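Local structure of lipid II:glycine glycyltransferase (Staphylococcus aureus, 6SNR) at residues A[16-21]-A[75-80]; A[23-28]-A[53-58]. The protein probably transfers the first glycine of the pentaglycine bridge of staphylococcal peptidoglycan from glycyl-tRNA to the lysine side chain of lipid II. One frame throughout, in Å; residues are numbered along the deposited sequence.

Contact 1 (A[16-21]-A[75-80]); sequences KSHPNG and GFVVDY
His18 swings its imidazole to the side remote from its own backbone N (chi1 -166°), which lays the ring against Val77 and Val78, while Asn20 turns CG away from its carbonyl carbon (chi1 -64°) and reaches Val78 O, beside the edge of the Tyr80 ring. The His18 and Val77 side chains run past each other in opposite directions: His18 CB lies 3.7 Å from Val77 CG1, and CG of the ring meets the same methyl, an oblique approach. Farther out, Val78 N sits over one face of the imidazole and Asp79 N near its edge. His18 NE2 comes to 3.3 Å from Val78 C in van der Waals contact, and its angle to Asp79 N is too poor for a hydrogen bond. Phe14, on helix 8-17, also meets the imidazole.

His18 and Asn20 both belong to the type I beta turn His18 to Gly21, which follows helix 8-17 and is closed by Gly21 N donating to His18 O. The turn faces the end of strand 68-78 in the mixed sheet that also contains strands 39-47 and 50-61 of this FemABX-family enzyme.

Asn20 supplies the polar grip. Its ND2 donates to Val78 O at 2.9 Å, nearly straight (167°), with the oxygen almost in the amide plane although the donor is tilted from the carbonyl plane. A water also accepts from Asn20 ND2, at 2.8 Å, and from Tyr80 N, so two acceptors engage this amide nitrogen. Asn20 ND2 also approaches the edge of the Tyr80 ring, 3.7 Å from Tyr80 CD1, the amide and ring planes being well away from parallel. Val78 CG1 lies over a face of that ring. The far end of the phenol is held in place by Tyr80 OH, which donates to Phe76 O at 2.8 Å, just beyond the cis peptide that precedes Phe76.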
ATOM      1  N   LYS A  16      -7.487   8.578  12.659  1.00 16.51           N
ATOM      2  CA  LYS A  16      -6.264   8.934  11.950  1.00 18.55           C
ATOM      3  C   LYS A  16      -5.156   9.273  12.928  1.00 21.85           C
ATOM      4  O   LYS A  16      -3.992   8.954  12.639  1.00 22.81           O
ATOM      5  CB  LYS A  16      -6.543  10.069  10.959  1.00 19.97           C
ATOM      6  CG  LYS A  16      -7.317   9.608   9.728  1.00 18.85           C
ATOM      7  CD  LYS A  16      -7.727  10.736   8.798  1.00 20.16           C
ATOM      8  CE  LYS A  16      -8.212  10.301   7.440  1.00 19.87           C
ATOM      9  NZ  LYS A  16      -8.389  11.425   6.453  1.00 21.07           N
ATOM     10  N   SER A  17      -5.474   9.857  14.077  1.00 20.54           N
ATOM     11  CA  SER A  17      -4.439  10.196  15.090  1.00 21.52           C
ATOM     12  C   SER A  17      -4.189   9.172  16.205  1.00 22.44           C
ATOM     13  O   SER A  17      -3.253   9.314  17.016  1.00 21.60           O
ATOM     14  CB  SER A  17      -4.778  11.541  15.727  1.00 24.16           C
ATOM     15  OG  SER A  17      -6.027  11.561  16.346  1.00 28.67           O
ATOM     16  N   HIS A  18      -5.000   8.118  16.258  1.00 20.23           N
ATOM     17  CA  HIS A  18      -4.804   7.134  17.312  1.00 20.69           C
ATOM     18  C   HIS A  18      -3.758   6.093  16.884  1.00 20.64           C
ATOM     19  O   HIS A  18      -3.811   5.604  15.756  1.00 19.79           O
ATOM     20  CB  HIS A  18      -6.119   6.453  17.643  1.00 20.46           C
ATOM     21  CG  HIS A  18      -6.066   5.686  18.909  1.00 19.13           C
ATOM     22  ND1 HIS A  18      -6.578   6.144  20.102  1.00 21.78           N
ATOM     23  CD2 HIS A  18      -5.493   4.494  19.182  1.00 18.12           C
ATOM     24  CE1 HIS A  18      -6.362   5.245  21.042  1.00 20.25           C
ATOM     25  NE2 HIS A  18      -5.708   4.233  20.511  1.00 23.60           N
ATOM     26  N   PRO A  19      -2.869   5.683  17.798  1.00 21.48           N
ATOM     27  CA  PRO A  19      -1.891   4.647  17.436  1.00 20.90           C
ATOM     28  C   PRO A  19      -2.512   3.355  16.872  1.00 20.06           C
ATOM     29  O   PRO A  19      -1.847   2.638  16.098  1.00 20.34           O
ATOM     30  CB  PRO A  19      -1.185   4.378  18.762  1.00 22.55           C
ATOM     31  CG  PRO A  19      -1.242   5.649  19.461  1.00 22.72           C
ATOM     32  CD  PRO A  19      -2.593   6.222  19.148  1.00 21.96           C
ATOM     33  N   ASN A  20      -3.723   3.014  17.348  1.00 19.53           N
ATOM     34  CA  ASN A  20      -4.461   1.840  16.885  1.00 19.51           C
ATOM     35  C   ASN A  20      -5.544   2.100  15.844  1.00 21.63           C
ATOM     36  O   ASN A  20      -6.380   1.230  15.602  1.00 21.02           O
ATOM     37  CB  ASN A  20      -5.046   1.082  18.078  1.00 20.34           C
ATOM     38  CG  ASN A  20      -3.969   0.517  19.000  1.00 23.29           C
ATOM     39  OD1 ASN A  20      -2.854   0.202  18.575  1.00 25.82           O
ATOM     40  ND2 ASN A  20      -4.334   0.300  20.257  1.00 23.05           N
ATOM     41  N   GLY A  21      -5.527   3.288  15.237  1.00 17.56           N
ATOM     42  CA  GLY A  21      -6.326   3.567  14.073  1.00 18.16           C
ATOM     43  C   GLY A  21      -5.920   2.783  12.842  1.00 18.52           C
ATOM     44  O   GLY A  21      -4.855   2.149  12.818  1.00 19.07           O
ATOM     45  N   GLY A  75     -10.882  -2.561  14.302  1.00 15.66           N
ATOM     46  CA  GLY A  75     -11.223  -1.925  15.582  1.00 15.75           C
ATOM     47  C   GLY A  75     -11.224  -2.943  16.695  1.00 17.28           C
ATOM     48  O   GLY A  75     -10.804  -4.095  16.466  1.00 16.48           O
ATOM     49  N   PHE A  76     -11.673  -2.569  17.907  1.00 16.56           N
ATOM     50  CA  PHE A  76     -11.931  -1.186  18.309  1.00 18.25           C
ATOM     51  C   PHE A  76     -10.694  -0.280  18.232  1.00 17.42           C
ATOM     52  O   PHE A  76      -9.546  -0.730  18.381  1.00 17.18           O
ATOM     53  CB  PHE A  76     -12.353  -1.119  19.786  1.00 18.13           C
ATOM     54  CG  PHE A  76     -13.378  -2.140  20.239  1.00 18.28           C
ATOM     55  CD1 PHE A  76     -14.731  -1.998  19.941  1.00 17.43           C
ATOM     56  CD2 PHE A  76     -12.983  -3.230  20.998  1.00 18.24           C
ATOM     57  CE1 PHE A  76     -15.667  -2.875  20.424  1.00 17.56           C
ATOM     58  CE2 PHE A  76     -13.915  -4.127  21.485  1.00 18.87           C
ATOM     59  CZ  PHE A  76     -15.258  -3.946  21.211  1.00 19.78           C
ATOM     60  N   VAL A  77     -10.920   1.008  18.044  1.00 15.31           N
ATOM     61  CA  VAL A  77      -9.861   2.027  18.026  1.00 16.17           C
ATOM     62  C   VAL A  77      -9.783   2.655  19.414  1.00 18.33           C
ATOM     63  O   VAL A  77     -10.517   3.603  19.760  1.00 17.36           O
ATOM     64  CB  VAL A  77     -10.053   3.052  16.921  1.00 16.79           C
ATOM     65  CG1 VAL A  77      -8.891   4.035  16.919  1.00 16.82           C
ATOM     66  CG2 VAL A  77     -10.180   2.373  15.565  1.00 16.41           C
ATOM     67  N   VAL A  78      -8.904   2.068  20.214  1.00 17.17           N
ATOM     68  CA  VAL A  78      -8.795   2.351  21.638  1.00 18.17           C
ATOM     69  C   VAL A  78      -7.433   1.874  22.135  1.00 18.54           C
ATOM     70  O   VAL A  78      -6.853   0.999  21.555  1.00 18.78           O
ATOM     71  CB  VAL A  78      -9.942   1.704  22.444  1.00 17.54           C
ATOM     72  CG1 VAL A  78      -9.868   0.183  22.521  1.00 20.39           C
ATOM     73  CG2 VAL A  78     -10.019   2.300  23.840  1.00 18.45           C
ATOM     74  N   ASP A  79      -6.953   2.480  23.207  1.00 19.81           N
ATOM     75  CA  ASP A  79      -5.826   1.950  23.979  1.00 21.84           C
ATOM     76  C   ASP A  79      -6.335   0.730  24.760  1.00 22.45           C
ATOM     77  O   ASP A  79      -7.186   0.876  25.641  1.00 22.17           O
ATOM     78  CB  ASP A  79      -5.276   3.073  24.874  1.00 23.54           C
ATOM     79  CG  ASP A  79      -4.118   2.636  25.765  1.00 26.30           C
ATOM     80  OD1 ASP A  79      -3.757   1.434  25.796  1.00 25.74           O
ATOM     81  OD2 ASP A  79      -3.572   3.534  26.451  1.00 30.16           O
ATOM     82  N   TYR A  80      -5.822  -0.463  24.426  1.00 20.32           N
ATOM     83  CA  TYR A  80      -6.293  -1.748  24.994  1.00 20.86           C
ATOM     84  C   TYR A  80      -5.854  -1.898  26.457  1.00 24.15           C
ATOM     85  O   TYR A  80      -6.356  -2.794  27.141  1.00 24.42           O
ATOM     86  CB  TYR A  80      -5.900  -2.959  24.118  1.00 19.48           C
ATOM     87  CG  TYR A  80      -6.804  -3.058  22.911  1.00 19.32           C
ATOM     88  CD1 TYR A  80      -6.602  -2.242  21.789  1.00 18.74           C
ATOM     89  CD2 TYR A  80      -7.930  -3.886  22.909  1.00 18.59           C
ATOM     90  CE1 TYR A  80      -7.490  -2.268  20.706  1.00 18.48           C
ATOM     91  CE2 TYR A  80      -8.811  -3.919  21.856  1.00 18.26           C
ATOM     92  CZ  TYR A  80      -8.592  -3.113  20.742  1.00 16.09           C
ATOM     93  OH  TYR A  80      -9.510  -3.151  19.742  1.00 16.97           O
TER
HETATM   94  O   HOH W   1      -3.335  -0.597  22.764  1.00 30.21           O

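Contact 2 (A[23-28]-A[53-58]); sequences LLQLTK and GVAQLL
Gln56 points from strand 53-58 at the backbone of 23-28, where a 3-10 turn leads through Leu26, at the N-cap position, into helix 27-33. The strand belongs to the mixed sheet of strands 39-47, 50-61 and 68-78, consistent with one of the two GNAT-like domains known in the FemABX family, and the helix packs on its surface: Ala30, one turn farther along, also touches Gln56.

From CB outward the Gln56 chain is extended, with CG opposite the backbone N (chi1 -179°). Gln56 CB passes the end of the Gln25 amide. Beyond CG, Gln56 CD comes to 3.7 Å from Leu26 O and is almost equally near Gln25 O, so the amide enters the bend between the 3-10 turn and the helix. The modelled orientation of this amide is doubtful: the Gln56 atom built as OE1 is 2.9 Å from Leu26 O, a spacing that may become a hydrogen bond if the group is turned over. The other terminal atom of Gln56, equally uncertain in identity, rests against Thr27 CA.

Gln25 runs the opposite way, bent at chi2 (-73°), to bring its amide alongside the backbone of Gln56. Its orientation is equally uncertain, and the two amide planes stand 68° apart. Thr27 crosses Gln56 at about a right angle, offering CG2 while its OG1 is hydrogen-bonded to Asp12 OD2.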
ATOM      1  N   LEU A  23      -7.085   2.315   8.315  1.00 15.00           N
ATOM      2  CA  LEU A  23      -7.933   2.528   7.146  1.00 15.25           C
ATOM      3  C   LEU A  23      -9.338   1.855   7.281  1.00 15.60           C
ATOM      4  O   LEU A  23     -10.365   2.437   6.881  1.00 14.74           O
ATOM      5  CB  LEU A  23      -7.226   1.980   5.906  1.00 16.67           C
ATOM      6  CG  LEU A  23      -7.934   2.003   4.588  1.00 15.97           C
ATOM      7  CD1 LEU A  23      -8.147   3.449   4.155  1.00 18.16           C
ATOM      8  CD2 LEU A  23      -7.194   1.168   3.522  1.00 16.53           C
ATOM      9  N   LEU A  24      -9.388   0.625   7.800  1.00 14.34           N
ATOM     10  CA  LEU A  24     -10.623  -0.142   7.790  1.00 15.77           C
ATOM     11  C   LEU A  24     -11.645   0.345   8.841  1.00 15.66           C
ATOM     12  O   LEU A  24     -12.759  -0.166   8.842  1.00 16.75           O
ATOM     13  CB  LEU A  24     -10.310  -1.647   7.957  1.00 18.15           C
ATOM     14  CG  LEU A  24      -9.399  -2.319   6.946  1.00 19.64           C
ATOM     15  CD1 LEU A  24      -9.533  -3.856   6.948  1.00 19.36           C
ATOM     16  CD2 LEU A  24      -9.298  -1.732   5.561  1.00 21.07           C
ATOM     17  N   GLN A  25     -11.270   1.352   9.655  1.00 15.58           N
ATOM     18  CA  GLN A  25     -12.172   2.015  10.594  1.00 14.28           C
ATOM     19  C   GLN A  25     -12.653   3.397  10.129  1.00 15.33           C
ATOM     20  O   GLN A  25     -13.385   4.073  10.876  1.00 16.00           O
ATOM     21  CB  GLN A  25     -11.596   2.073  11.979  1.00 14.22           C
ATOM     22  CG  GLN A  25     -11.537   0.706  12.673  1.00 14.00           C
ATOM     23  CD  GLN A  25     -12.947   0.270  13.076  1.00 14.14           C
ATOM     24  OE1 GLN A  25     -13.605  -0.649  12.477  1.00 16.75           O
ATOM     25  NE2 GLN A  25     -13.423   0.963  14.013  1.00 13.38           N
ATOM     26  N   LEU A  26     -12.232   3.821   8.951  1.00 15.76           N
ATOM     27  CA  LEU A  26     -12.680   5.134   8.412  1.00 14.93           C
ATOM     28  C   LEU A  26     -14.077   5.056   7.842  1.00 14.34           C
ATOM     29  O   LEU A  26     -14.473   4.073   7.206  1.00 15.59           O
ATOM     30  CB  LEU A  26     -11.710   5.657   7.322  1.00 16.08           C
ATOM     31  CG  LEU A  26     -10.272   5.907   7.780  1.00 16.83           C
ATOM     32  CD1 LEU A  26      -9.455   6.420   6.589  1.00 17.20           C
ATOM     33  CD2 LEU A  26     -10.245   6.915   8.913  1.00 17.57           C
ATOM     34  N   THR A  27     -14.820   6.170   7.975  1.00 15.80           N
ATOM     35  CA  THR A  27     -16.144   6.199   7.455  1.00 15.20           C
ATOM     36  C   THR A  27     -16.261   5.978   5.938  1.00 16.07           C
ATOM     37  O   THR A  27     -17.192   5.349   5.476  1.00 17.70           O
ATOM     38  CB  THR A  27     -16.944   7.464   7.884  1.00 16.47           C
ATOM     39  OG1 THR A  27     -16.409   8.632   7.224  1.00 18.15           O
ATOM     40  CG2 THR A  27     -16.951   7.673   9.358  1.00 16.00           C
ATOM     41  N   LYS A  28     -15.299   6.500   5.149  1.00 15.95           N
ATOM     42  CA  LYS A  28     -15.355   6.309   3.711  1.00 17.03           C
ATOM     43  C   LYS A  28     -14.982   4.865   3.311  1.00 15.94           C
ATOM     44  O   LYS A  28     -15.390   4.409   2.255  1.00 17.38           O
ATOM     45  CB  LYS A  28     -14.437   7.309   2.990  1.00 18.44           C
ATOM     46  CG  LYS A  28     -14.826   8.746   3.167  1.00 21.66           C
ATOM     47  CD  LYS A  28     -16.174   9.051   2.578  1.00 23.50           C
ATOM     48  CE  LYS A  28     -16.296  10.565   2.362  1.00 24.92           C
ATOM     49  NZ  LYS A  28     -15.219  11.118   1.464  1.00 28.74           N
ATOM     50  N   GLY A  53     -12.275   6.461  22.922  1.00 19.71           N
ATOM     51  CA  GLY A  53     -12.264   5.320  21.955  1.00 19.76           C
ATOM     52  C   GLY A  53     -13.445   5.384  21.017  1.00 19.15           C
ATOM     53  O   GLY A  53     -14.497   5.927  21.373  1.00 18.49           O
ATOM     54  N   VAL A  54     -13.299   4.805  19.818  1.00 17.06           N
ATOM     55  CA  VAL A  54     -14.365   4.711  18.853  1.00 16.26           C
ATOM     56  C   VAL A  54     -14.340   3.374  18.179  1.00 16.85           C
ATOM     57  O   VAL A  54     -13.354   2.612  18.321  1.00 16.35           O
ATOM     58  CB  VAL A  54     -14.249   5.798  17.758  1.00 17.86           C
ATOM     59  CG1 VAL A  54     -14.196   7.170  18.400  1.00 18.35           C
ATOM     60  CG2 VAL A  54     -12.995   5.567  16.904  1.00 17.17           C
ATOM     61  N   ALA A  55     -15.404   3.079  17.478  1.00 16.76           N
ATOM     62  CA  ALA A  55     -15.450   1.887  16.643  1.00 14.36           C
ATOM     63  C   ALA A  55     -16.518   2.037  15.584  1.00 16.10           C
ATOM     64  O   ALA A  55     -17.580   2.626  15.807  1.00 15.91           O
ATOM     65  CB  ALA A  55     -15.656   0.639  17.504  1.00 15.34           C
ATOM     66  N   GLN A  56     -16.215   1.547  14.400  1.00 15.03           N
ATOM     67  CA  GLN A  56     -17.118   1.430  13.319  1.00 14.36           C
ATOM     68  C   GLN A  56     -17.467  -0.054  13.122  1.00 16.56           C
ATOM     69  O   GLN A  56     -16.601  -0.897  12.922  1.00 15.96           O
ATOM     70  CB  GLN A  56     -16.464   1.958  12.046  1.00 16.15           C
ATOM     71  CG  GLN A  56     -17.341   1.886  10.875  1.00 16.87           C
ATOM     72  CD  GLN A  56     -16.789   2.692   9.746  1.00 19.68           C
ATOM     73  OE1 GLN A  56     -15.836   2.273   9.064  1.00 21.68           O
ATOM     74  NE2 GLN A  56     -17.346   3.854   9.565  1.00 16.57           N
ATOM     75  N   LEU A  57     -18.735  -0.359  13.261  1.00 14.93           N
ATOM     76  CA  LEU A  57     -19.286  -1.725  13.176  1.00 14.70           C
ATOM     77  C   LEU A  57     -19.875  -1.938  11.833  1.00 16.57           C
ATOM     78  O   LEU A  57     -20.701  -1.122  11.355  1.00 17.73           O
ATOM     79  CB  LEU A  57     -20.406  -1.897  14.259  1.00 14.96           C
ATOM     80  CG  LEU A  57     -20.040  -1.982  15.734  1.00 16.54           C
ATOM     81  CD1 LEU A  57     -19.155  -0.909  16.294  1.00 16.89           C
ATOM     82  CD2 LEU A  57     -21.357  -2.061  16.534  1.00 16.91           C
ATOM     83  N   LEU A  58     -19.507  -3.021  11.151  1.00 15.13           N
ATOM     84  CA  LEU A  58     -20.095  -3.371   9.902  1.00 16.44           C
ATOM     85  C   LEU A  58     -20.942  -4.604  10.130  1.00 16.61           C
ATOM     86  O   LEU A  58     -20.487  -5.598  10.689  1.00 17.13           O
ATOM     87  CB  LEU A  58     -19.041  -3.688   8.826  1.00 18.19           C
ATOM     88  CG  LEU A  58     -18.215  -2.454   8.432  1.00 19.56           C
ATOM     89  CD1 LEU A  58     -17.064  -2.831   7.480  1.00 19.77           C
ATOM     90  CD2 LEU A  58     -19.106  -1.433   7.772  1.00 21.79           C
TER

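Overall arrangement
Both contacts bring the N-terminal stretch 16-28 against one sheet, on its neighbouring strands 50-61 and 68-78, and both segments of contact 2 fall in the chain between the two segments of contact 1. Their centres are about 10 Å apart. Val77 N lies 2.9 Å from Val54 O, a probable hydrogen bond between the two strands, and Val77 CG2 packs on Gln25 CG, so the two contacts touch. Contact 1, partly buried at a strand end, mixes apolar packing with a clear amide-to-carbonyl bond and a water bridge. Contact 2, buried within the fold, instead sets two glutamine amides against backbone, with pairings that remain undecided.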